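Local coordinates for protein Orf11 (Staphylococcus phage P68, PDB 6O43) that is a potential phage lysin that probably breaks down the peptidoglycan of the staphylococcal cell wall, at residues Q4-K9 with P177-A182; P110-A115 with A153-A158; F121-V126 with A158-G163. One frame throughout, in Å; residues are numbered along the deposited sequence.

Interaction 1. Residues Q4-K9 with P177-A182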
ATOM      1  N   GLN A   4     -13.079  -2.577   8.738  1.00 68.95           N
ATOM      2  CA  GLN A   4     -12.978  -1.138   8.514  1.00 73.99           C
ATOM      3  C   GLN A   4     -12.028  -0.496   9.517  1.00 71.87           C
ATOM      4  O   GLN A   4     -11.259   0.408   9.168  1.00 60.83           O
ATOM      5  CB  GLN A   4     -14.363  -0.497   8.591  1.00 69.65           C
ATOM      6  CG  GLN A   4     -14.405   0.915   8.042  1.00 65.62           C
ATOM      7  CD  GLN A   4     -13.821   1.002   6.644  1.00 69.93           C
ATOM      8  OE1 GLN A   4     -14.266   0.309   5.728  1.00 63.18           O
ATOM      9  NE2 GLN A   4     -12.805   1.842   6.477  1.00 67.27           N
ATOM     10  N   GLU A   5     -12.062  -0.962  10.767  1.00 67.11           N
ATOM     11  CA  GLU A   5     -11.141  -0.452  11.776  1.00 69.50           C
ATOM     12  C   GLU A   5      -9.695  -0.758  11.407  1.00 64.47           C
ATOM     13  O   GLU A   5      -8.807   0.084  11.588  1.00 62.57           O
ATOM     14  CB  GLU A   5     -11.497  -1.047  13.138  1.00 78.25           C
ATOM     15  CG  GLU A   5     -10.544  -0.703  14.270  1.00 83.38           C
ATOM     16  CD  GLU A   5     -11.006  -1.284  15.593  1.00 91.16           C
ATOM     17  OE1 GLU A   5     -12.227  -1.504  15.744  1.00 94.26           O
ATOM     18  OE2 GLU A   5     -10.153  -1.529  16.472  1.00 90.61           O
ATOM     19  N   LYS A   6      -9.436  -1.960  10.886  1.00 67.70           N
ATOM     20  CA  LYS A   6      -8.086  -2.289  10.440  1.00 58.85           C
ATOM     21  C   LYS A   6      -7.695  -1.471   9.217  1.00 62.97           C
ATOM     22  O   LYS A   6      -6.569  -0.965   9.134  1.00 53.47           O
ATOM     23  CB  LYS A   6      -7.981  -3.787  10.152  1.00 66.42           C
ATOM     24  CG  LYS A   6      -8.128  -4.655  11.395  1.00 66.69           C
ATOM     25  CD  LYS A   6      -7.657  -6.084  11.162  1.00 67.26           C
ATOM     26  CE  LYS A   6      -8.709  -6.920  10.453  1.00 71.62           C
ATOM     27  NZ  LYS A   6      -8.707  -8.325  10.959  1.00 67.67           N
ATOM     28  N   ILE A   7      -8.611  -1.330   8.257  1.00 55.50           N
ATOM     29  CA  ILE A   7      -8.346  -0.489   7.092  1.00 52.99           C
ATOM     30  C   ILE A   7      -8.033   0.935   7.530  1.00 52.60           C
ATOM     31  O   ILE A   7      -7.056   1.543   7.076  1.00 51.01           O
ATOM     32  CB  ILE A   7      -9.539  -0.526   6.121  1.00 53.87           C
ATOM     33  CG1 ILE A   7      -9.706  -1.926   5.530  1.00 55.46           C
ATOM     34  CG2 ILE A   7      -9.370   0.518   5.023  1.00 51.93           C
ATOM     35  CD1 ILE A   7     -11.087  -2.175   4.938  1.00 56.73           C
ATOM     36  N   ASP A   8      -8.864   1.491   8.418  1.00 55.04           N
ATOM     37  CA  ASP A   8      -8.671   2.868   8.865  1.00 55.25           C
ATOM     38  C   ASP A   8      -7.300   3.053   9.500  1.00 56.34           C
ATOM     39  O   ASP A   8      -6.544   3.955   9.119  1.00 63.70           O
ATOM     40  CB  ASP A   8      -9.776   3.263   9.847  1.00 62.09           C
ATOM     41  CG  ASP A   8     -11.100   3.538   9.159  1.00 68.44           C
ATOM     42  OD1 ASP A   8     -11.140   3.536   7.909  1.00 64.70           O
ATOM     43  OD2 ASP A   8     -12.101   3.755   9.870  1.00 71.09           O
ATOM     44  N   LYS A   9      -6.960   2.208  10.475  1.00 55.63           N
ATOM     45  CA  LYS A   9      -5.643   2.302  11.092  1.00 61.60           C
ATOM     46  C   LYS A   9      -4.540   2.223  10.044  1.00 53.07           C
ATOM     47  O   LYS A   9      -3.530   2.929  10.137  1.00 54.74           O
ATOM     48  CB  LYS A   9      -5.469   1.197  12.137  1.00 61.86           C
ATOM     49  CG  LYS A   9      -6.462   1.264  13.288  1.00 64.01           C
ATOM     50  CD  LYS A   9      -6.154   0.214  14.346  1.00 82.21           C
ATOM     51  N   PRO A 177      -5.884  -3.780  -0.837  1.00 44.38           N
ATOM     52  CA  PRO A 177      -4.496  -3.789  -0.347  1.00 48.35           C
ATOM     53  C   PRO A 177      -4.368  -3.321   1.091  1.00 44.47           C
ATOM     54  O   PRO A 177      -3.477  -3.795   1.806  1.00 47.13           O
ATOM     55  CB  PRO A 177      -3.772  -2.845  -1.318  1.00 40.16           C
ATOM     56  CG  PRO A 177      -4.861  -1.933  -1.838  1.00 40.11           C
ATOM     57  CD  PRO A 177      -6.096  -2.790  -1.909  1.00 45.29           C
ATOM     58  N   PHE A 178      -5.238  -2.413   1.539  1.00 45.03           N
ATOM     59  CA  PHE A 178      -5.135  -1.903   2.900  1.00 44.12           C
ATOM     60  C   PHE A 178      -5.525  -2.966   3.920  1.00 50.60           C
ATOM     61  O   PHE A 178      -4.845  -3.135   4.940  1.00 44.95           O
ATOM     62  CB  PHE A 178      -6.001  -0.655   3.063  1.00 40.24           C
ATOM     63  CG  PHE A 178      -5.815   0.357   1.968  1.00 40.64           C
ATOM     64  CD1 PHE A 178      -4.560   0.880   1.696  1.00 40.01           C
ATOM     65  CD2 PHE A 178      -6.897   0.795   1.218  1.00 47.15           C
ATOM     66  CE1 PHE A 178      -4.383   1.813   0.689  1.00 43.26           C
ATOM     67  CE2 PHE A 178      -6.729   1.731   0.209  1.00 38.58           C
ATOM     68  CZ  PHE A 178      -5.469   2.241  -0.055  1.00 45.03           C
ATOM     69  N   LEU A 179      -6.614  -3.694   3.666  1.00 45.61           N
ATOM     70  CA  LEU A 179      -7.003  -4.767   4.574  1.00 44.60           C
ATOM     71  C   LEU A 179      -5.982  -5.898   4.554  1.00 49.97           C
ATOM     72  O   LEU A 179      -5.553  -6.381   5.609  1.00 57.43           O
ATOM     73  CB  LEU A 179      -8.393  -5.289   4.213  1.00 47.64           C
ATOM     74  CG  LEU A 179      -8.919  -6.414   5.110  1.00 49.95           C
ATOM     75  CD1 LEU A 179      -8.943  -5.970   6.564  1.00 49.25           C
ATOM     76  CD2 LEU A 179     -10.301  -6.873   4.664  1.00 55.67           C
ATOM     77  N   ASP A 180      -5.585  -6.341   3.360  1.00 48.71           N
ATOM     78  CA  ASP A 180      -4.584  -7.399   3.265  1.00 52.24           C
ATOM     79  C   ASP A 180      -3.282  -6.992   3.944  1.00 51.03           C
ATOM     80  O   ASP A 180      -2.644  -7.807   4.623  1.00 48.92           O
ATOM     81  CB  ASP A 180      -4.340  -7.755   1.799  1.00 51.00           C
ATOM     82  CG  ASP A 180      -5.546  -8.407   1.149  1.00 59.89           C
ATOM     83  OD1 ASP A 180      -6.550  -8.638   1.854  1.00 64.16           O
ATOM     84  OD2 ASP A 180      -5.490  -8.692  -0.066  1.00 59.39           O
ATOM     85  N   GLY A 181      -2.866  -5.738   3.763  1.00 44.26           N
ATOM     86  CA  GLY A 181      -1.653  -5.273   4.415  1.00 41.17           C
ATOM     87  C   GLY A 181      -1.759  -5.322   5.925  1.00 48.28           C
ATOM     88  O   GLY A 181      -0.852  -5.803   6.611  1.00 52.91           O
ATOM     89  N   ALA A 182      -2.878  -4.834   6.467  1.00 47.13           N
ATOM     90  CA  ALA A 182      -3.069  -4.864   7.914  1.00 48.70           C
ATOM     91  C   ALA A 182      -3.057  -6.292   8.445  1.00 56.07           C
ATOM     92  O   ALA A 182      -2.429  -6.572   9.474  1.00 54.45           O
ATOM     93  CB  ALA A 182      -4.376  -4.165   8.289  1.00 55.44           C
TER

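Interaction 2. Residues P110-A115 with A153-A158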
ATOM      1  N   PRO A 110     -10.599  11.793  -3.172  1.00 40.68           N
ATOM      2  CA  PRO A 110     -10.953  10.413  -3.517  1.00 38.17           C
ATOM      3  C   PRO A 110     -11.636  10.337  -4.874  1.00 48.83           C
ATOM      4  O   PRO A 110     -12.238  11.298  -5.360  1.00 42.48           O
ATOM      5  CB  PRO A 110     -11.902   9.989  -2.385  1.00 43.40           C
ATOM      6  CG  PRO A 110     -11.567  10.912  -1.236  1.00 41.53           C
ATOM      7  CD  PRO A 110     -11.238  12.227  -1.916  1.00 47.70           C
ATOM      8  N   SER A 111     -11.518   9.162  -5.490  1.00 42.81           N
ATOM      9  CA  SER A 111     -12.073   8.878  -6.810  1.00 52.50           C
ATOM     10  C   SER A 111     -13.147   7.812  -6.646  1.00 44.82           C
ATOM     11  O   SER A 111     -12.833   6.640  -6.411  1.00 42.86           O
ATOM     12  CB  SER A 111     -10.975   8.422  -7.768  1.00 48.71           C
ATOM     13  OG  SER A 111     -11.525   7.790  -8.903  1.00 56.36           O
ATOM     14  N   TRP A 112     -14.412   8.212  -6.765  1.00 39.92           N
ATOM     15  CA  TRP A 112     -15.512   7.342  -6.372  1.00 41.27           C
ATOM     16  C   TRP A 112     -16.038   6.465  -7.502  1.00 48.17           C
ATOM     17  O   TRP A 112     -16.816   5.544  -7.230  1.00 46.42           O
ATOM     18  CB  TRP A 112     -16.650   8.180  -5.784  1.00 42.89           C
ATOM     19  CG  TRP A 112     -16.235   8.897  -4.541  1.00 42.18           C
ATOM     20  CD1 TRP A 112     -15.953  10.224  -4.415  1.00 51.64           C
ATOM     21  CD2 TRP A 112     -16.019   8.315  -3.252  1.00 46.48           C
ATOM     22  NE1 TRP A 112     -15.589  10.509  -3.117  1.00 50.47           N
ATOM     23  CE2 TRP A 112     -15.623   9.352  -2.385  1.00 51.10           C
ATOM     24  CE3 TRP A 112     -16.132   7.017  -2.743  1.00 45.48           C
ATOM     25  CZ2 TRP A 112     -15.337   9.131  -1.038  1.00 50.57           C
ATOM     26  CZ3 TRP A 112     -15.847   6.799  -1.404  1.00 54.83           C
ATOM     27  CH2 TRP A 112     -15.455   7.851  -0.569  1.00 47.14           C
ATOM     28  N   TYR A 113     -15.631   6.703  -8.749  1.00 40.79           N
ATOM     29  CA  TYR A 113     -16.058   5.854  -9.850  1.00 37.46           C
ATOM     30  C   TYR A 113     -14.892   5.591 -10.789  1.00 39.66           C
ATOM     31  O   TYR A 113     -13.960   6.391 -10.892  1.00 45.80           O
ATOM     32  CB  TYR A 113     -17.237   6.469 -10.627  1.00 40.52           C
ATOM     33  CG  TYR A 113     -16.898   7.710 -11.423  1.00 41.89           C
ATOM     34  CD1 TYR A 113     -16.942   8.968 -10.837  1.00 43.78           C
ATOM     35  CD2 TYR A 113     -16.548   7.624 -12.762  1.00 48.77           C
ATOM     36  CE1 TYR A 113     -16.639  10.107 -11.561  1.00 49.03           C
ATOM     37  CE2 TYR A 113     -16.247   8.757 -13.497  1.00 57.24           C
ATOM     38  CZ  TYR A 113     -16.292   9.996 -12.891  1.00 56.61           C
ATOM     39  OH  TYR A 113     -15.993  11.126 -13.615  1.00 65.42           O
ATOM     40  N   ASP A 114     -14.961   4.451 -11.474  1.00 46.72           N
ATOM     41  CA  ASP A 114     -13.918   4.017 -12.399  1.00 44.72           C
ATOM     42  C   ASP A 114     -14.048   4.804 -13.699  1.00 49.35           C
ATOM     43  O   ASP A 114     -14.960   4.558 -14.497  1.00 45.67           O
ATOM     44  CB  ASP A 114     -14.032   2.513 -12.639  1.00 46.31           C
ATOM     45  CG  ASP A 114     -13.025   1.994 -13.653  1.00 59.13           C
ATOM     46  OD1 ASP A 114     -12.218   2.792 -14.175  1.00 59.52           O
ATOM     47  OD2 ASP A 114     -13.041   0.773 -13.922  1.00 64.45           O
ATOM     48  N   ALA A 115     -13.125   5.744 -13.919  1.00 56.19           N
ATOM     49  CA  ALA A 115     -13.172   6.587 -15.108  1.00 59.98           C
ATOM     50  C   ALA A 115     -13.143   5.787 -16.404  1.00 64.07           C
ATOM     51  O   ALA A 115     -13.454   6.348 -17.461  1.00 61.67           O
ATOM     52  CB  ALA A 115     -12.012   7.585 -15.091  1.00 54.66           C
ATOM     53  N   ALA A 153     -10.343   1.988  -7.275  1.00 41.72           N
ATOM     54  CA  ALA A 153     -10.214   0.796  -6.441  1.00 47.85           C
ATOM     55  C   ALA A 153      -9.578   1.124  -5.096  1.00 43.20           C
ATOM     56  O   ALA A 153      -9.972   0.566  -4.065  1.00 43.78           O
ATOM     57  CB  ALA A 153      -9.400  -0.277  -7.169  1.00 43.57           C
ATOM     58  N   ALA A 154      -8.592   2.023  -5.082  1.00 40.57           N
ATOM     59  CA  ALA A 154      -7.971   2.404  -3.818  1.00 39.64           C
ATOM     60  C   ALA A 154      -8.938   3.202  -2.953  1.00 47.77           C
ATOM     61  O   ALA A 154      -8.961   3.047  -1.726  1.00 47.98           O
ATOM     62  CB  ALA A 154      -6.695   3.203  -4.079  1.00 39.99           C
ATOM     63  N   THR A 155      -9.745   4.061  -3.576  1.00 45.71           N
ATOM     64  CA  THR A 155     -10.751   4.807  -2.827  1.00 45.52           C
ATOM     65  C   THR A 155     -11.786   3.871  -2.222  1.00 38.81           C
ATOM     66  O   THR A 155     -12.133   3.990  -1.043  1.00 40.58           O
ATOM     67  CB  THR A 155     -11.422   5.838  -3.732  1.00 41.85           C
ATOM     68  OG1 THR A 155     -10.495   6.896  -4.002  1.00 38.49           O
ATOM     69  CG2 THR A 155     -12.679   6.404  -3.060  1.00 32.57           C
ATOM     70  N   TRP A 156     -12.303   2.936  -3.024  1.00 45.20           N
ATOM     71  CA  TRP A 156     -13.254   1.959  -2.504  1.00 44.57           C
ATOM     72  C   TRP A 156     -12.648   1.151  -1.364  1.00 46.91           C
ATOM     73  O   TRP A 156     -13.304   0.918  -0.343  1.00 47.56           O
ATOM     74  CB  TRP A 156     -13.718   1.030  -3.624  1.00 46.61           C
ATOM     75  CG  TRP A 156     -14.446   1.722  -4.732  1.00 46.68           C
ATOM     76  CD1 TRP A 156     -15.202   2.860  -4.643  1.00 48.42           C
ATOM     77  CD2 TRP A 156     -14.487   1.320  -6.105  1.00 46.10           C
ATOM     78  NE1 TRP A 156     -15.712   3.185  -5.877  1.00 45.26           N
ATOM     79  CE2 TRP A 156     -15.288   2.256  -6.791  1.00 48.07           C
ATOM     80  CE3 TRP A 156     -13.928   0.255  -6.820  1.00 49.09           C
ATOM     81  CZ2 TRP A 156     -15.536   2.163  -8.157  1.00 42.47           C
ATOM     82  CZ3 TRP A 156     -14.180   0.165  -8.178  1.00 49.15           C
ATOM     83  CH2 TRP A 156     -14.977   1.113  -8.831  1.00 42.75           C
ATOM     84  N   ALA A 157     -11.397   0.710  -1.521  1.00 42.34           N
ATOM     85  CA  ALA A 157     -10.763  -0.089  -0.477  1.00 48.86           C
ATOM     86  C   ALA A 157     -10.678   0.681   0.833  1.00 46.42           C
ATOM     87  O   ALA A 157     -10.860   0.106   1.912  1.00 54.06           O
ATOM     88  CB  ALA A 157      -9.369  -0.537  -0.920  1.00 41.06           C
ATOM     89  N   ALA A 158     -10.407   1.983   0.762  1.00 44.02           N
ATOM     90  CA  ALA A 158     -10.238   2.774   1.977  1.00 51.48           C
ATOM     91  C   ALA A 158     -11.574   3.188   2.587  1.00 54.00           C
ATOM     92  O   ALA A 158     -11.717   3.204   3.816  1.00 48.68           O
ATOM     93  CB  ALA A 158      -9.394   4.016   1.679  1.00 45.06           C
TER

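Interaction 3. Residues F121-V126 with A158-G163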
ATOM      1  N   PHE A 121     -22.260   4.491  -8.242  1.00 45.66           N
ATOM      2  CA  PHE A 121     -22.997   3.685  -7.275  1.00 47.79           C
ATOM      3  C   PHE A 121     -22.692   3.999  -5.817  1.00 56.24           C
ATOM      4  O   PHE A 121     -23.452   3.554  -4.954  1.00 52.84           O
ATOM      5  CB  PHE A 121     -22.726   2.193  -7.512  1.00 47.66           C
ATOM      6  CG  PHE A 121     -21.308   1.783  -7.219  1.00 45.56           C
ATOM      7  CD1 PHE A 121     -20.936   1.381  -5.944  1.00 53.96           C
ATOM      8  CD2 PHE A 121     -20.347   1.803  -8.217  1.00 43.96           C
ATOM      9  CE1 PHE A 121     -19.627   1.004  -5.668  1.00 54.08           C
ATOM     10  CE2 PHE A 121     -19.038   1.428  -7.950  1.00 41.65           C
ATOM     11  CZ  PHE A 121     -18.679   1.027  -6.674  1.00 44.18           C
ATOM     12  N   VAL A 122     -21.621   4.716  -5.501  1.00 46.48           N
ATOM     13  CA  VAL A 122     -21.302   4.947  -4.087  1.00 47.84           C
ATOM     14  C   VAL A 122     -22.303   5.940  -3.502  1.00 51.30           C
ATOM     15  O   VAL A 122     -22.488   7.035  -4.062  1.00 51.14           O
ATOM     16  CB  VAL A 122     -19.868   5.450  -3.934  1.00 52.70           C
ATOM     17  CG1 VAL A 122     -19.551   5.680  -2.463  1.00 45.26           C
ATOM     18  CG2 VAL A 122     -18.890   4.445  -4.536  1.00 48.77           C
ATOM     19  N   PRO A 123     -22.969   5.604  -2.397  1.00 51.89           N
ATOM     20  CA  PRO A 123     -23.957   6.518  -1.817  1.00 52.31           C
ATOM     21  C   PRO A 123     -23.365   7.893  -1.543  1.00 53.18           C
ATOM     22  O   PRO A 123     -22.179   8.035  -1.235  1.00 48.77           O
ATOM     23  CB  PRO A 123     -24.372   5.813  -0.521  1.00 50.45           C
ATOM     24  CG  PRO A 123     -24.146   4.365  -0.809  1.00 57.09           C
ATOM     25  CD  PRO A 123     -22.925   4.311  -1.691  1.00 55.66           C
ATOM     26  N   GLN A 124     -24.218   8.913  -1.659  1.00 51.49           N
ATOM     27  CA  GLN A 124     -23.758  10.291  -1.524  1.00 58.01           C
ATOM     28  C   GLN A 124     -23.172  10.547  -0.140  1.00 58.83           C
ATOM     29  O   GLN A 124     -22.093  11.137  -0.009  1.00 57.61           O
ATOM     30  CB  GLN A 124     -24.912  11.254  -1.813  1.00 59.10           C
ATOM     31  CG  GLN A 124     -24.469  12.678  -2.087  1.00 61.12           C
ATOM     32  CD  GLN A 124     -23.468  12.761  -3.224  1.00 71.44           C
ATOM     33  OE1 GLN A 124     -23.683  12.202  -4.303  1.00 68.59           O
ATOM     34  NE2 GLN A 124     -22.356  13.449  -2.983  1.00 69.44           N
ATOM     35  N   ASP A 125     -23.866  10.110   0.913  0.59 57.30           N
ATOM     36  CA  ASP A 125     -23.359  10.351   2.261  0.59 59.38           C
ATOM     37  C   ASP A 125     -22.044   9.620   2.507  0.59 60.71           C
ATOM     38  O   ASP A 125     -21.219  10.079   3.306  0.59 54.01           O
ATOM     39  CB  ASP A 125     -24.409   9.955   3.299  0.59 62.60           C
ATOM     40  CG  ASP A 125     -25.567  10.934   3.353  0.59 69.39           C
ATOM     41  OD1 ASP A 125     -25.600  11.866   2.521  0.59 65.29           O
ATOM     42  OD2 ASP A 125     -26.441  10.778   4.232  0.59 76.11           O
ATOM     43  N   VAL A 126     -21.824   8.492   1.829  1.00 61.46           N
ATOM     44  CA  VAL A 126     -20.534   7.818   1.920  1.00 55.46           C
ATOM     45  C   VAL A 126     -19.451   8.658   1.255  1.00 53.33           C
ATOM     46  O   VAL A 126     -18.346   8.810   1.791  1.00 44.02           O
ATOM     47  CB  VAL A 126     -20.617   6.410   1.303  1.00 49.79           C
ATOM     48  CG1 VAL A 126     -19.221   5.872   1.027  1.00 51.20           C
ATOM     49  CG2 VAL A 126     -21.375   5.470   2.229  1.00 50.41           C
ATOM     50  N   ALA A 158     -10.407   1.983   0.762  1.00 44.02           N
ATOM     51  CA  ALA A 158     -10.238   2.774   1.977  1.00 51.48           C
ATOM     52  C   ALA A 158     -11.574   3.188   2.587  1.00 54.00           C
ATOM     53  O   ALA A 158     -11.717   3.204   3.816  1.00 48.68           O
ATOM     54  CB  ALA A 158      -9.394   4.016   1.679  1.00 45.06           C
ATOM     55  N   TYR A 159     -12.565   3.512   1.750  1.00 48.58           N
ATOM     56  CA  TYR A 159     -13.763   4.210   2.201  1.00 51.43           C
ATOM     57  C   TYR A 159     -15.083   3.520   1.877  1.00 54.12           C
ATOM     58  O   TYR A 159     -16.115   3.935   2.418  1.00 56.04           O
ATOM     59  CB  TYR A 159     -13.804   5.622   1.596  1.00 51.59           C
ATOM     60  CG  TYR A 159     -12.755   6.566   2.138  1.00 46.51           C
ATOM     61  CD1 TYR A 159     -12.532   6.680   3.508  1.00 50.48           C
ATOM     62  CD2 TYR A 159     -11.990   7.345   1.279  1.00 43.85           C
ATOM     63  CE1 TYR A 159     -11.577   7.554   4.006  1.00 54.56           C
ATOM     64  CE2 TYR A 159     -11.037   8.217   1.765  1.00 47.11           C
ATOM     65  CZ  TYR A 159     -10.835   8.320   3.124  1.00 48.06           C
ATOM     66  OH  TYR A 159      -9.883   9.190   3.605  1.00 52.05           O
ATOM     67  N   TYR A 160     -15.100   2.514   1.009  1.00 51.46           N
ATOM     68  CA  TYR A 160     -16.344   1.836   0.660  1.00 49.63           C
ATOM     69  C   TYR A 160     -16.016   0.460   0.093  1.00 51.52           C
ATOM     70  O   TYR A 160     -16.174   0.226  -1.113  1.00 46.26           O
ATOM     71  CB  TYR A 160     -17.155   2.665  -0.341  1.00 51.44           C
ATOM     72  CG  TYR A 160     -18.560   2.147  -0.579  1.00 56.91           C
ATOM     73  CD1 TYR A 160     -19.524   2.207   0.420  1.00 59.45           C
ATOM     74  CD2 TYR A 160     -18.926   1.609  -1.808  1.00 50.96           C
ATOM     75  CE1 TYR A 160     -20.810   1.741   0.204  1.00 54.44           C
ATOM     76  CE2 TYR A 160     -20.207   1.140  -2.030  1.00 48.94           C
ATOM     77  CZ  TYR A 160     -21.142   1.208  -1.021  1.00 50.70           C
ATOM     78  OH  TYR A 160     -22.414   0.742  -1.239  1.00 56.34           O
ATOM     79  N   PRO A 161     -15.547  -0.465   0.937  1.00 50.73           N
ATOM     80  CA  PRO A 161     -15.045  -1.751   0.426  1.00 47.67           C
ATOM     81  C   PRO A 161     -16.062  -2.551  -0.368  1.00 48.65           C
ATOM     82  O   PRO A 161     -15.656  -3.398  -1.172  1.00 47.63           O
ATOM     83  CB  PRO A 161     -14.623  -2.490   1.706  1.00 54.09           C
ATOM     84  CG  PRO A 161     -14.304  -1.397   2.680  1.00 50.91           C
ATOM     85  CD  PRO A 161     -15.311  -0.313   2.384  1.00 45.03           C
ATOM     86  N   LEU A 162     -17.364  -2.324  -0.176  1.00 55.83           N
ATOM     87  CA  LEU A 162     -18.351  -2.967  -1.042  1.00 55.88           C
ATOM     88  C   LEU A 162     -18.070  -2.685  -2.510  1.00 51.87           C
ATOM     89  O   LEU A 162     -18.314  -3.542  -3.367  1.00 48.74           O
ATOM     90  CB  LEU A 162     -19.765  -2.501  -0.690  1.00 59.67           C
ATOM     91  CG  LEU A 162     -20.441  -3.079   0.553  1.00 59.65           C
ATOM     92  CD1 LEU A 162     -21.863  -2.550   0.655  1.00 58.61           C
ATOM     93  CD2 LEU A 162     -20.435  -4.599   0.513  1.00 64.92           C
ATOM     94  N   GLY A 163     -17.556  -1.492  -2.821  1.00 48.45           N
ATOM     95  CA  GLY A 163     -17.269  -1.137  -4.199  1.00 49.30           C
ATOM     96  C   GLY A 163     -16.268  -2.051  -4.874  1.00 54.15           C
ATOM     97  O   GLY A 163     -16.214  -2.091  -6.108  1.00 46.21           O
TER
HETATM   98  O   HOH W   1     -23.786   1.174  -3.876  1.00 61.80           O
HETATM   99  O   HOH W   2     -16.552   7.034   3.347  1.00 48.97           O

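Interaction 1. Residues Q4-K9 with P177-A182
Ile7 of helix 3-11 meets Leu179 and Phe178 of helix 177-187, and its branches divide the work. CB carries two arms. CG1 stands anti to the carbonyl carbon (chi1 -66°) and reaches Leu179, with Ile7 CG1 3.8 Å from Leu179 CB. The chain then extends to CD1, which still brushes Leu179 CB. The other branch, CG2, drops to the Phe178 side, where Ile7 CG2 lies 4.1 Å from Phe178 CB. Phe178 gives only its CB here. The ring leads away from residues 4-9. The side chain packs on Phe10 and Thr11 farther along helix 3-11, on Tyr67, and on Ala157 and Ala158.

Lys6 works one position earlier. Its CB touches the methyl of Ala182, with the two CB atoms 4.1 Å apart. Farther out the chain bends at chi3 (-80°), and Lys6 CE comes to 4.0 Å from Leu179 CD1. The two side chains cross at a slant there, while NZ makes a weak hydrogen bond to Asn183 OD1. No hydrogen bond joins the two segments themselves, so the contact is apolar.

The segment axes pass 8.4 Å apart and run almost perpendicular, at 92°. This is a crossed-helix contact between the first and last helices of the chain. Helix 152-159 and helix 61-71 also pack on the 177-182 segment, so the crossing lies within an all-helical neighbourhood.

Interaction 2. Residues P110-A115 with A153-A158
Segment 110-115 is an irregular, largely extended strip of loop that passes beside helix 152-159, bringing Pro110 CA within 5.7 Å of Thr155 CA. Thr155 points at the loop and uses both of its branches. Its OG1 accepts the backbone N-H of Ser111, with Ser111 N 2.9 Å from Thr155 OG1 and a nearly straight bond of 166°. The same hydroxyl also hydrogen bonds to Ile148 O, so OG1 joins the loop to the residues before the helix. With OG1 beside the backbone N (chi1 -72°), the methyl CG2 stands anti to that N and lies over the indole of Trp112. This is a CH-pi contact, with Thr155 CG2 3.7 Å from the centroid of the Trp112 six-membered ring. Pro110 CB rests on the same face of that indole and touches the methyl, Pro110 CB to Thr155 CG2 being 3.7 Å. Trp112 NE1 is taken by Asn131.

The second tryptophan answers from the helix. Trp156 NE1 donates to Trp112 O at 2.9 Å. The oxygen lies near the indole plane, but the donor stands above the carbonyl plane, and the bond is bent to 151°. The far end of the Trp156 ring approaches Asp114, with Trp156 CH2 4.2 Å from Asp114 CB.

Two side-chain-to-backbone hydrogen bonds therefore hold a loop without regular secondary structure against helix 152-159. The Thr155 methyl and Pro110 on the Trp112 face add an apolar part.

Interaction 3. Residues F121-V126 with A158-G163
Tyr160 meets four residues of segment 121-126 through apolar contacts around its ring. It is the first residue to leave helical geometry after helix 152-159, and it packs against the loop leading into helix 124-136, whose N-cap position is Pro123. Its CG is anti to the backbone N (chi1 -170°), which carries the ring out toward that segment. Val122 CG1 lies over one face. Leu162 CB, from the tyrosine's own segment, covers the opposite face. Phe121 comes at the edge, with Phe121 CE1 3.7 Å from Tyr160 CE2. Val126 CG1 approaches obliquely, 3.7 Å from Tyr160 CD1. Pro123 CD sits near the phenol end, 3.6 Å from Tyr160 CZ. The rim of Phe121 also meets backbone, with Phe121 CE1 3.5 Å from Gly163 CA. A glycine lets the ring come this near.

Polar links run through water. One water donates to Phe121 O at 2.6 Å and hydrogen bonds with Tyr160 OH at 3.0 Å. Tyr159 OH is held by Asp133.

No direct hydrogen bond crosses between the segments. The tyrosine ring is held by hydrocarbon on both faces and at its rim, while one water joins its hydroxyl to Phe121 O and another joins the carbonyls of Val126 and Tyr159.

In the fold
From the N terminus, helix 3-11 enters interaction 1 at once, and its partner is helix 177-187, close to the C-terminal end. That contact closes a loop of 167 residues. The other two lie inside it. Interaction 2 brings the loop after helix 89-104 to helix 152-159, and interaction 3 brings the loop before helix 124-136 and its first turn to the end of helix 152-159 and the 3-10 segment beyond. Their segments alternate along the chain, so these two loops cross. They share Ala158, and their centres are about 8 Å apart. Helix 152-159 is the common element: it also touches interaction 1 through Gln4, Ile7 and Phe178.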